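Local coordinates for protein polyketide biosynthesis 3-hydroxy-3-methylglutaryl-ACP synthase PksG (Bacillus subtilis, PDB 4YXT) that catalyses the aldol condensation of acetyl-AcpK with a beta-ketothioester polyketide intermediate carried by PksL, a step in the biosynthesis of the antibiotic bacillaene, at residues Y360-S363 with M364-E368. The protein carries 1 engineered substitution. Numbering follows the deposited sequence.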
loop_
_atom_site.group_PDB
_atom_site.type_symbol
_atom_site.label_atom_id
_atom_site.label_comp_id
_atom_site.label_asym_id
_atom_site.label_seq_id
_atom_site.Cartn_x
_atom_site.Cartn_y
_atom_site.Cartn_z
ATOM N N TYR A 360 -11.340 -13.510 26.452
ATOM C CA TYR A 360 -12.296 -14.569 26.712
ATOM C C TYR A 360 -11.911 -15.847 26.024
ATOM O O TYR A 360 -11.696 -15.872 24.804
ATOM C CB TYR A 360 -13.646 -14.140 26.175
ATOM C CG TYR A 360 -14.795 -15.078 26.442
ATOM C CD1 TYR A 360 -15.582 -14.929 27.575
ATOM C CD2 TYR A 360 -15.139 -16.052 25.534
ATOM C CE1 TYR A 360 -16.663 -15.756 27.807
ATOM C CE2 TYR A 360 -16.212 -16.877 25.748
ATOM C CZ TYR A 360 -16.971 -16.736 26.891
ATOM O OH TYR A 360 -18.055 -17.572 27.102
ATOM N N GLN A 361 -11.888 -16.931 26.796
ATOM C CA GLN A 361 -11.550 -18.245 26.262
ATOM C C GLN A 361 -12.728 -18.968 25.589
ATOM O O GLN A 361 -13.739 -19.221 26.217
ATOM C CB GLN A 361 -11.019 -19.134 27.374
ATOM C CG GLN A 361 -10.773 -20.549 26.878
ATOM C CD GLN A 361 -9.750 -21.295 27.693
ATOM O OE1 GLN A 361 -9.255 -20.799 28.696
ATOM N NE2 GLN A 361 -9.427 -22.490 27.263
ATOM N N LEU A 362 -12.568 -19.341 24.325
ATOM C CA LEU A 362 -13.588 -20.074 23.624
ATOM C C LEU A 362 -13.569 -21.568 23.972
ATOM O O LEU A 362 -12.518 -22.157 24.178
ATOM C CB LEU A 362 -13.408 -19.922 22.112
ATOM C CG LEU A 362 -13.513 -18.533 21.511
ATOM C CD1 LEU A 362 -13.135 -18.637 20.045
ATOM C CD2 LEU A 362 -14.908 -17.916 21.652
ATOM N N SER A 363 -14.740 -22.188 23.986
ATOM C CA SER A 363 -14.833 -23.639 24.033
ATOM C C SER A 363 -14.784 -24.165 22.600
ATOM O O SER A 363 -15.048 -23.431 21.645
ATOM C CB SER A 363 -16.178 -24.036 24.601
ATOM O OG SER A 363 -17.211 -23.633 23.689
ATOM N N MET A 364 -14.518 -25.460 22.462
ATOM C CA MET A 364 -14.514 -26.093 21.153
ATOM C C MET A 364 -15.876 -26.051 20.475
ATOM O O MET A 364 -15.948 -26.056 19.251
ATOM C CB MET A 364 -14.024 -27.546 21.254
ATOM C CG MET A 364 -12.542 -27.664 21.569
ATOM S SD MET A 364 -11.487 -26.870 20.326
ATOM C CE MET A 364 -10.042 -26.704 21.361
ATOM N N GLU A 365 -16.960 -26.004 21.247
ATOM C CA GLU A 365 -18.262 -25.873 20.624
ATOM C C GLU A 365 -18.381 -24.429 20.121
ATOM O O GLU A 365 -18.813 -24.216 18.993
ATOM C CB GLU A 365 -19.428 -26.291 21.545
ATOM C CG GLU A 365 -20.220 -27.521 21.060
ATOM C CD GLU A 365 -19.673 -28.884 21.533
ATOM O OE1 GLU A 365 -18.744 -28.905 22.377
ATOM O OE2 GLU A 365 -20.177 -29.951 21.069
ATOM N N GLU A 366 -17.981 -23.447 20.929
ATOM C CA GLU A 366 -18.008 -22.049 20.450
ATOM C C GLU A 366 -17.136 -21.839 19.202
ATOM O O GLU A 366 -17.551 -21.189 18.246
ATOM C CB GLU A 366 -17.573 -21.075 21.551
ATOM C CG GLU A 366 -18.652 -20.823 22.586
ATOM C CD GLU A 366 -18.136 -20.173 23.848
ATOM O OE1 GLU A 366 -17.030 -20.494 24.316
ATOM O OE2 GLU A 366 -18.862 -19.346 24.401
ATOM N N TYR A 367 -15.953 -22.432 19.213
ATOM C CA TYR A 367 -14.968 -22.194 18.183
ATOM C C TYR A 367 -15.339 -22.911 16.866
ATOM O O TYR A 367 -15.137 -22.368 15.771
ATOM C CB TYR A 367 -13.584 -22.592 18.691
ATOM C CG TYR A 367 -12.571 -22.635 17.586
ATOM C CD1 TYR A 367 -12.073 -21.453 17.015
ATOM C CD2 TYR A 367 -12.129 -23.841 17.082
ATOM C CE1 TYR A 367 -11.162 -21.491 15.983
ATOM C CE2 TYR A 367 -11.224 -23.884 16.044
ATOM C CZ TYR A 367 -10.748 -22.704 15.497
ATOM O OH TYR A 367 -9.832 -22.776 14.480
ATOM N N GLU A 368 -15.919 -24.104 16.975
ATOM C CA GLU A 368 -16.340 -24.886 15.805
ATOM C C GLU A 368 -17.561 -24.246 15.117
ATOM O O GLU A 368 -17.828 -24.489 13.925
ATOM C CB GLU A 368 -16.650 -26.333 16.233
ATOM C CG GLU A 368 -16.666 -27.377 15.120
ATOM C CD GLU A 368 -15.297 -27.981 14.824
ATOM O OE1 GLU A 368 -14.619 -28.445 15.770
ATOM O OE2 GLU A 368 -14.915 -28.008 13.634
#
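Ser363 and Glu366 build a capping box that starts the helix beginning at Met364, with Ser363 as its N-cap. Two reciprocal bonds define it. Glu366 N gives its hydrogen to Ser363 OG at 2.9 Å, nearly straight at 166°. Ser363 N returns one to Glu366 OE1 at 2.9 Å, on the anti lone pair of that oxygen. Ser363 OG sits between its own backbone N and carbonyl carbon (chi1 66°), which turns the hydroxyl to the first turn of the helix. The same hydroxyl also donates to Glu366 OE1, 3.2 Å from OG and approached from above the carboxylate plane, so this one oxygen takes two hydrogens. The helix proper opens with the backbone bond from Tyr367 N to Ser363 O, 2.8 Å long.

Apolar contact is slight and lies beside the box. Leu362 CD2 rests on Glu366 CB at 4.1 Å, while its CD1 meets Tyr367 CB and comes in at the edge of that ring. The Tyr367 hydroxyl is bound to Lys42 and Glu165. Leu362 and Tyr367 both pack on Leu18 of strand 16-19, which pairs with strand 360-361; the turn thus links this small sheet to the helix, at the periphery of the chain and away from the probable catalytic residues.

The second carboxylate oxygen looks back to the strand. Because the Glu366 chain runs extended beyond CG, its end lies across the Tyr360 side chain, with ring and carboxylate planes 62° apart, and Tyr360 OH makes a weak 3.3 Å bond to Glu366 OE2 at the ring's edge.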